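Local structure of putative diflavin flavoprotein A 3 (Synechocystis sp., 6H0C) at residues R278-K282 and A283-V287; A204-A207 and A208-A212; A334-S337 and K338-C342. The protein probably passes electrons from NADH to oxygen, reducing it to water, and is represented here by its flavodiiron core of metallo-hydrolase and flavodoxin-like parts. All coordinates share one frame; numbering follows the deposited sequence. Where two conformers were deposited one is given.

Contact 1: R278-K282 and A283-V287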
ATOM      1  N   ARG A 278      -8.426  10.319   2.370  1.00 25.77           N
ATOM      2  CA  ARG A 278      -7.719  11.511   1.935  1.00 25.88           C
ATOM      3  C   ARG A 278      -8.582  12.758   2.168  1.00 31.59           C
ATOM      4  O   ARG A 278      -8.074  13.820   2.552  1.00 30.20           O
ATOM      5  CB  ARG A 278      -7.307  11.363   0.467  1.00 26.62           C
ATOM      6  CG  ARG A 278      -6.933  12.653  -0.247  1.00 31.80           C
ATOM      7  CD  ARG A 278      -5.736  13.365   0.360  1.00 33.29           C
ATOM      8  NE  ARG A 278      -5.374  14.490  -0.500  1.00 43.24           N
ATOM      9  CZ  ARG A 278      -4.509  15.447  -0.179  1.00 44.95           C
ATOM     10  NH1 ARG A 278      -3.911  15.435   1.005  1.00 40.00           N
ATOM     11  NH2 ARG A 278      -4.255  16.421  -1.046  1.00 45.11           N
ATOM     12  N   GLY A 279      -9.888  12.624   1.966  1.00 26.62           N
ATOM     13  CA  GLY A 279     -10.804  13.714   2.260  1.00 27.50           C
ATOM     14  C   GLY A 279     -10.768  14.086   3.735  1.00 31.27           C
ATOM     15  O   GLY A 279     -10.848  15.265   4.090  1.00 32.12           O
ATOM     16  N   ILE A 280     -10.640  13.081   4.602  1.00 28.24           N
ATOM     17  CA  ILE A 280     -10.579  13.321   6.041  1.00 26.45           C
ATOM     18  C   ILE A 280      -9.252  13.958   6.447  1.00 29.04           C
ATOM     19  O   ILE A 280      -9.242  14.981   7.142  1.00 30.35           O
ATOM     20  CB  ILE A 280     -10.778  12.017   6.846  1.00 24.98           C
ATOM     21  CG1 ILE A 280     -12.196  11.480   6.652  1.00 25.53           C
ATOM     22  CG2 ILE A 280     -10.531  12.241   8.333  1.00 21.05           C
ATOM     23  CD1 ILE A 280     -12.423  10.114   7.294  1.00 24.56           C
ATOM     24  N   THR A 281      -8.139  13.362   6.020  1.00 24.99           N
ATOM     25  CA  THR A 281      -6.826  13.834   6.454  1.00 29.67           C
ATOM     26  C   THR A 281      -6.494  15.217   5.883  1.00 36.37           C
ATOM     27  O   THR A 281      -5.825  16.025   6.539  1.00 33.56           O
ATOM     28  CB  THR A 281      -5.691  12.855   6.064  1.00 27.18           C
ATOM     29  OG1 THR A 281      -5.658  12.690   4.641  1.00 26.83           O
ATOM     30  CG2 THR A 281      -5.885  11.502   6.740  1.00 22.59           C
ATOM     31  N   LYS A 282      -6.955  15.512   4.672  1.00 30.54           N
ATOM     32  CA  LYS A 282      -6.646  16.821   4.119  1.00 34.79           C
ATOM     33  C   LYS A 282      -7.419  17.890   4.891  1.00 34.93           C
ATOM     34  O   LYS A 282      -7.073  19.066   4.852  1.00 36.42           O
ATOM     35  CB  LYS A 282      -6.949  16.889   2.619  1.00 33.94           C
ATOM     36  CG  LYS A 282      -8.400  17.122   2.250  1.00 44.47           C
ATOM     37  CD  LYS A 282      -8.517  17.268   0.741  1.00 54.47           C
ATOM     38  CE  LYS A 282      -9.942  17.534   0.300  1.00 61.18           C
ATOM     39  NZ  LYS A 282     -10.060  17.477  -1.186  1.00 62.24           N
ATOM     40  N   ALA A 283      -8.452  17.472   5.614  1.00 30.03           N
ATOM     41  CA  ALA A 283      -9.265  18.409   6.368  1.00 29.71           C
ATOM     42  C   ALA A 283      -8.734  18.532   7.792  1.00 31.90           C
ATOM     43  O   ALA A 283      -9.397  19.085   8.662  1.00 33.80           O
ATOM     44  CB  ALA A 283     -10.739  17.972   6.366  1.00 28.75           C
ATOM     45  N   GLY A 284      -7.539  18.002   8.032  1.00 29.89           N
ATOM     46  CA  GLY A 284      -6.892  18.169   9.326  1.00 31.74           C
ATOM     47  C   GLY A 284      -7.366  17.220  10.414  1.00 31.93           C
ATOM     48  O   GLY A 284      -7.162  17.471  11.601  1.00 29.70           O
ATOM     49  N   VAL A 285      -7.998  16.123  10.012  1.00 33.29           N
ATOM     50  CA  VAL A 285      -8.405  15.081  10.951  1.00 32.52           C
ATOM     51  C   VAL A 285      -7.613  13.810  10.635  1.00 30.11           C
ATOM     52  O   VAL A 285      -7.457  13.450   9.464  1.00 27.34           O
ATOM     53  CB  VAL A 285      -9.929  14.821  10.877  1.00 26.76           C
ATOM     54  CG1 VAL A 285     -10.327  13.591  11.692  1.00 23.15           C
ATOM     55  CG2 VAL A 285     -10.689  16.058  11.348  1.00 27.31           C
ATOM     56  N   ALA A 286      -7.094  13.157  11.675  1.00 24.46           N
ATOM     57  CA  ALA A 286      -6.293  11.942  11.515  1.00 24.26           C
ATOM     58  C   ALA A 286      -7.161  10.743  11.134  1.00 28.73           C
ATOM     59  O   ALA A 286      -8.338  10.672  11.508  1.00 27.61           O
ATOM     60  CB  ALA A 286      -5.517  11.638  12.802  1.00 24.78           C
ATOM     61  N   VAL A 287      -6.573   9.803  10.397  1.00 24.36           N
ATOM     62  CA  VAL A 287      -7.244   8.551  10.065  1.00 22.47           C
ATOM     63  C   VAL A 287      -6.389   7.361  10.477  1.00 25.12           C
ATOM     64  O   VAL A 287      -5.197   7.308  10.178  1.00 26.88           O
ATOM     65  CB  VAL A 287      -7.555   8.427   8.556  1.00 24.08           C
ATOM     66  CG1 VAL A 287      -8.122   7.039   8.236  1.00 21.73           C
ATOM     67  CG2 VAL A 287      -8.517   9.526   8.106  1.00 24.95           C
TER

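Contact 2: A204-A207 and A208-A212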
ATOM      1  N   ALA A 204      -0.361   8.431   5.512  1.00 23.64           N
ATOM      2  CA  ALA A 204      -1.002   9.163   6.601  1.00 21.79           C
ATOM      3  C   ALA A 204      -2.044   8.324   7.354  1.00 23.95           C
ATOM      4  O   ALA A 204      -2.138   8.416   8.579  1.00 28.46           O
ATOM      5  CB  ALA A 204      -1.637  10.440   6.071  1.00 23.66           C
ATOM      6  N   PRO A 205      -2.831   7.497   6.637  1.00 27.51           N
ATOM      7  CA  PRO A 205      -3.824   6.667   7.344  1.00 23.01           C
ATOM      8  C   PRO A 205      -3.182   5.525   8.111  1.00 26.62           C
ATOM      9  O   PRO A 205      -3.878   4.798   8.815  1.00 25.50           O
ATOM     10  CB  PRO A 205      -4.703   6.121   6.216  1.00 23.63           C
ATOM     11  CG  PRO A 205      -4.458   7.044   5.046  1.00 24.52           C
ATOM     12  CD  PRO A 205      -3.004   7.424   5.175  1.00 26.19           C
ATOM     13  N   ALA A 206      -1.868   5.371   7.967  1.00 27.28           N
ATOM     14  CA  ALA A 206      -1.124   4.325   8.664  1.00 28.37           C
ATOM     15  C   ALA A 206       0.031   4.922   9.476  1.00 30.63           C
ATOM     16  O   ALA A 206       1.103   4.316   9.583  1.00 29.26           O
ATOM     17  CB  ALA A 206      -0.595   3.298   7.665  1.00 24.98           C
ATOM     18  N   ALA A 207      -0.198   6.097  10.056  1.00 25.96           N
ATOM     19  CA  ALA A 207       0.873   6.885  10.663  1.00 24.97           C
ATOM     20  C   ALA A 207       1.677   6.123  11.725  1.00 27.32           C
ATOM     21  O   ALA A 207       2.905   6.216  11.773  1.00 31.88           O
ATOM     22  CB  ALA A 207       0.295   8.154  11.261  1.00 28.68           C
ATOM     23  N   ALA A 208       0.991   5.368  12.572  1.00 27.62           N
ATOM     24  CA  ALA A 208       1.678   4.646  13.635  1.00 30.62           C
ATOM     25  C   ALA A 208       2.533   3.493  13.085  1.00 30.95           C
ATOM     26  O   ALA A 208       3.671   3.290  13.531  1.00 29.04           O
ATOM     27  CB  ALA A 208       0.672   4.129  14.654  1.00 31.53           C
ATOM     28  N   GLN A 209       1.991   2.745  12.121  1.00 26.84           N
ATOM     29  CA  GLN A 209       2.726   1.616  11.542  1.00 27.42           C
ATOM     30  C   GLN A 209       3.902   2.108  10.701  1.00 29.43           C
ATOM     31  O   GLN A 209       4.963   1.474  10.668  1.00 30.59           O
ATOM     32  CB  GLN A 209       1.814   0.724  10.686  1.00 25.59           C
ATOM     33  CG  GLN A 209       0.637   0.098  11.425  1.00 28.89           C
ATOM     34  CD  GLN A 209      -0.604   0.989  11.400  1.00 43.93           C
ATOM     35  OE1 GLN A 209      -0.508   2.225  11.448  1.00 42.29           O
ATOM     36  NE2 GLN A 209      -1.777   0.364  11.316  1.00 48.94           N
ATOM     37  N   VAL A 210       3.713   3.237  10.022  1.00 25.64           N
ATOM     38  CA  VAL A 210       4.783   3.800   9.206  1.00 26.40           C
ATOM     39  C   VAL A 210       5.917   4.327  10.104  1.00 25.99           C
ATOM     40  O   VAL A 210       7.102   4.189   9.773  1.00 26.07           O
ATOM     41  CB  VAL A 210       4.248   4.908   8.266  1.00 24.36           C
ATOM     42  CG1 VAL A 210       5.398   5.639   7.573  1.00 22.46           C
ATOM     43  CG2 VAL A 210       3.302   4.294   7.233  1.00 21.06           C
ATOM     44  N   SER A 211       5.551   4.910  11.244  0.53 25.77           N
ATOM     45  CA  SER A 211       6.548   5.386  12.195  0.53 28.50           C
ATOM     46  C   SER A 211       7.319   4.214  12.793  0.53 29.87           C
ATOM     47  O   SER A 211       8.529   4.298  13.004  0.53 30.81           O
ATOM     48  CB  SER A 211       5.893   6.209  13.306  0.53 30.77           C
ATOM     49  OG  SER A 211       6.867   6.737  14.190  0.53 33.23           O
ATOM     50  N   ALA A 212       6.614   3.121  13.067  1.00 28.29           N
ATOM     51  CA  ALA A 212       7.262   1.918  13.571  1.00 27.94           C
ATOM     52  C   ALA A 212       8.247   1.392  12.526  1.00 31.60           C
ATOM     53  O   ALA A 212       9.344   0.942  12.862  1.00 31.60           O
ATOM     54  CB  ALA A 212       6.233   0.859  13.921  1.00 27.16           C
TER

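Contact 3: A334-S337 and K338-C342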
ATOM      1  N   ALA A 334     -19.702  -3.405  20.366  1.00 24.95           N
ATOM      2  CA  ALA A 334     -19.425  -3.706  21.770  1.00 27.94           C
ATOM      3  C   ALA A 334     -18.601  -2.613  22.436  1.00 29.04           C
ATOM      4  O   ALA A 334     -18.573  -2.521  23.655  1.00 35.19           O
ATOM      5  CB  ALA A 334     -18.714  -5.046  21.901  1.00 25.18           C
ATOM      6  N   ASN A 335     -17.933  -1.780  21.646  1.00 26.79           N
ATOM      7  CA  ASN A 335     -16.982  -0.836  22.227  1.00 28.67           C
ATOM      8  C   ASN A 335     -17.214   0.639  21.950  1.00 29.48           C
ATOM      9  O   ASN A 335     -16.762   1.484  22.720  1.00 33.98           O
ATOM     10  CB  ASN A 335     -15.576  -1.191  21.771  1.00 28.10           C
ATOM     11  CG  ASN A 335     -15.068  -2.439  22.434  1.00 33.17           C
ATOM     12  OD1 ASN A 335     -14.652  -2.411  23.599  1.00 34.45           O
ATOM     13  ND2 ASN A 335     -15.111  -3.554  21.709  1.00 27.57           N
ATOM     14  N   ALA A 336     -17.901   0.959  20.865  1.00 26.30           N
ATOM     15  CA  ALA A 336     -18.067   2.358  20.493  1.00 26.60           C
ATOM     16  C   ALA A 336     -19.167   3.049  21.301  1.00 30.46           C
ATOM     17  O   ALA A 336     -20.259   2.510  21.496  1.00 33.81           O
ATOM     18  CB  ALA A 336     -18.351   2.479  19.000  1.00 27.30           C
ATOM     19  N   SER A 337     -18.863   4.252  21.772  1.00 32.35           N
ATOM     20  CA  SER A 337     -19.878   5.111  22.362  1.00 34.44           C
ATOM     21  C   SER A 337     -20.814   5.649  21.280  1.00 34.71           C
ATOM     22  O   SER A 337     -20.378   5.956  20.163  1.00 32.83           O
ATOM     23  CB  SER A 337     -19.225   6.265  23.110  1.00 43.63           C
ATOM     24  OG  SER A 337     -20.177   7.286  23.353  1.00 54.76           O
ATOM     25  N   LYS A 338     -22.095   5.779  21.606  1.00 34.98           N
ATOM     26  CA  LYS A 338     -23.070   6.262  20.629  1.00 37.11           C
ATOM     27  C   LYS A 338     -22.827   7.719  20.209  1.00 37.31           C
ATOM     28  O   LYS A 338     -23.462   8.208  19.279  1.00 39.32           O
ATOM     29  CB  LYS A 338     -24.497   6.110  21.173  1.00 40.76           C
ATOM     30  CG  LYS A 338     -24.971   4.669  21.331  1.00 45.43           C
ATOM     31  CD  LYS A 338     -26.467   4.619  21.627  1.00 51.55           C
ATOM     32  CE  LYS A 338     -26.974   3.193  21.840  1.00 55.65           C
ATOM     33  NZ  LYS A 338     -28.464   3.144  21.980  1.00 65.53           N
ATOM     34  N   THR A 339     -21.912   8.411  20.882  1.00 35.25           N
ATOM     35  CA  THR A 339     -21.566   9.779  20.493  1.00 33.20           C
ATOM     36  C   THR A 339     -20.642   9.796  19.288  1.00 31.87           C
ATOM     37  O   THR A 339     -20.456  10.830  18.661  1.00 38.64           O
ATOM     38  CB  THR A 339     -20.873  10.554  21.624  1.00 36.77           C
ATOM     39  OG1 THR A 339     -19.660   9.883  21.984  1.00 39.50           O
ATOM     40  CG2 THR A 339     -21.775  10.662  22.846  1.00 36.41           C
ATOM     41  N   GLN A 340     -20.037   8.657  18.971  1.00 30.45           N
ATOM     42  CA  GLN A 340     -19.157   8.601  17.811  1.00 31.86           C
ATOM     43  C   GLN A 340     -19.961   8.794  16.526  1.00 31.62           C
ATOM     44  O   GLN A 340     -21.054   8.239  16.368  1.00 32.73           O
ATOM     45  CB  GLN A 340     -18.386   7.273  17.763  1.00 28.98           C
ATOM     46  CG  GLN A 340     -17.227   7.169  18.758  1.00 30.43           C
ATOM     47  CD  GLN A 340     -16.040   6.402  18.180  1.00 32.68           C
ATOM     48  OE1 GLN A 340     -15.765   6.480  16.977  1.00 34.93           O
ATOM     49  NE2 GLN A 340     -15.334   5.660  19.030  1.00 29.84           N
ATOM     50  N   LEU A 341     -19.413   9.584  15.612  1.00 29.03           N
ATOM     51  CA  LEU A 341     -20.026   9.780  14.308  1.00 30.14           C
ATOM     52  C   LEU A 341     -19.772   8.554  13.426  1.00 34.85           C
ATOM     53  O   LEU A 341     -18.683   7.973  13.454  1.00 31.60           O
ATOM     54  CB  LEU A 341     -19.479  11.043  13.654  1.00 30.61           C
ATOM     55  CG  LEU A 341     -20.262  11.568  12.461  1.00 39.83           C
ATOM     56  CD1 LEU A 341     -21.676  11.905  12.891  1.00 39.22           C
ATOM     57  CD2 LEU A 341     -19.559  12.781  11.849  1.00 42.84           C
ATOM     58  N   CYS A 342     -20.780   8.161  12.652  1.00 33.77           N
ATOM     59  CA  CYS A 342     -20.723   6.925  11.874  1.00 32.26           C
ATOM     60  C   CYS A 342     -20.795   7.186  10.368  1.00 31.70           C
ATOM     61  O   CYS A 342     -21.339   8.198   9.934  1.00 32.59           O
ATOM     62  CB  CYS A 342     -21.862   5.995  12.299  1.00 32.25           C
ATOM     63  SG  CYS A 342     -21.975   4.488  11.326  1.00 50.58           S
TER
HETATM   64  O   HOH W   1     -16.278   5.250  21.949  1.00 34.75           O

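Contact 1: R278-K282 and A283-V287
Where the chain leaves helix 268-281 for strand 286-291, Ala283, Gly284 and Val285 fold back on Ile280 and Thr281 in a Schellman motif, with Thr281 to Gly284 forming a type I turn. Ile280 O accepts Ala283 N at 3.0 Å and, more weakly, Val285 N at 3.3 Å. Gly284 N reaches Thr281 O at 3.0 Å. Gly284 takes the left-handed backbone conformation (phi 81°), which turns the chain toward the strand of this beta-alpha-beta unit in the flavodoxin-like part.

The hydrophobic half of the motif is Ile280 against Val285, CG2 to CG1 at 3.6 Å. With CG1 of Ile280 anti to its carbonyl carbon (chi1 -66°), CG2 is the branch turned to the incoming strand. Ala283 CB lies against two helix carbonyl oxygens, 3.5 Å from Gly279 O and close to Ile280 O. Lys282 leaves the turn as an extended chain and its NZ forms a salt bridge with Glu389 on helix 382-404. Val287 lies roughly perpendicular to both Ile280 and Thr281; its CG2 meets Thr281 CG2 at 3.6 Å and presses on Ile280 CG2 at 3.4 Å, closer than two methyls usually pack.

Contact 2: A204-A207 and A208-A212
Val210 and Gln209 both turn back toward Ala206, their side chains closing on its carbonyl oxygen at the start of the helix. Val210 points its CB toward the preceding residues. Its CG1 is anti to the backbone N (chi1 171°), which leaves CG2 anti to the carbonyl carbon and brings that methyl to 3.2 Å from Ala206 O. The same methyl lies 4.0 Å from Ala206 CB, a light apolar contact between a one-carbon side chain and a branched one.

Val210 N donates to Ala206 O at 2.9 Å, beside the contact of CG2 with the same oxygen, and in this way the backbone and side chain of one residue meet a single acceptor. Gln209 approaches from the neighbouring position. Its chain bends at chi2 (89°) and curls back toward Ala206 instead of running out from the helix, and its CB stands 3.8 Å from Ala206 O.

One residue on, Ser211 N donates to Ala207 O at 3.0 Å. Around the segment, Ala206 and Gln209 both touch Pro152, and Val210 packs on Leu203 and on Leu248 of helix 237-253. Ala207 and Ala208 both rest on Gln252 of that same helix.

Ala206 holds the N-cap position of helix 207-217, and as an alanine it has no polar side chain with which to cap the first amides. The main-chain i to i+4 bonds Val210 N to Ala206 O and Ser211 N to Ala207 O open the helix. The helix belongs to the zinc metallo-hydrolase region, and the preceding Pro205 shares a backbone hydrogen bond with Ala289 of the flavodoxin-like part, which places this helix start at the junction of the two.

Contact 3: A334-S337 and K338-C342
Ser337 loses more surface in this turn than any other residue, and the three residues after it, Lys338, Thr339 and Gln340, fold round it. Ser337 to Gln340 is a type I beta turn, closed by Gln340 N donating to Ser337 O at 3.0 Å.

The hydroxyl of Ser337 is anti to the backbone N (chi1 164°), which carries OG forward along the chain to Thr339 OG1. Ser337 OG and Thr339 OG1 are hydrogen-bonded at 3.0 Å, and either may give the proton. Thr339 also leans its methyl on this group, CG2 standing 3.8 Å from Ser337 OG.

Lys338 occupies the first corner of the turn. Its contact is made near the backbone, with CB 3.7 Å from Ser337 C, and beyond CG the chain is fully extended and heads away from the turn.

Gln340 closes the other side. Its CB points toward Ser337, 3.4 Å from Ser337 O, and the chain bends at chi2. The amide then serves three partners: water 1 takes a hydrogen bond from NE2 at 3.1 Å and another from Ser337 N at 2.8 Å, while OE1 bonds Ser307 OG and NE2 weakly reaches Ile304 O. Ala336, next to Ser337, packs on Ile304, Phe310 and Phe367.

The turn links helix 323-335 to strand 341-348 in a beta-alpha-beta unit of the flavodoxin-like part. Its chemistry is almost wholly polar. One main-chain bond sets its shape, a hydroxyl pair lies on its solvent-exposed side, since Ser337 and Thr339 are both exposed, and the buried glutamine amide, with a water accepting from both sides of the turn, ties it to the end of helix 297-306.

In the fold
Contact 2 comes first along the chain, at the start of helix 207-217 in the metallo-hydrolase part; contacts 1 and 3 follow in series in the flavodoxin-like part. There, each turns from a helix into a strand of the same five-stranded parallel sheet, 286-291 at one edge and 341-348 inside it, and their centres are about 19 Å apart. Contacts 1 and 2 lie closer, about 14 Å between centres, and touch: Val287 CG1 meets Pro205 CB at 4.1 Å. Contact 3 is about 24 Å from contact 2 by centres. Thus the edge strand reached from contact 1 also packs against the other part, so the two parts of the core meet along this edge strand.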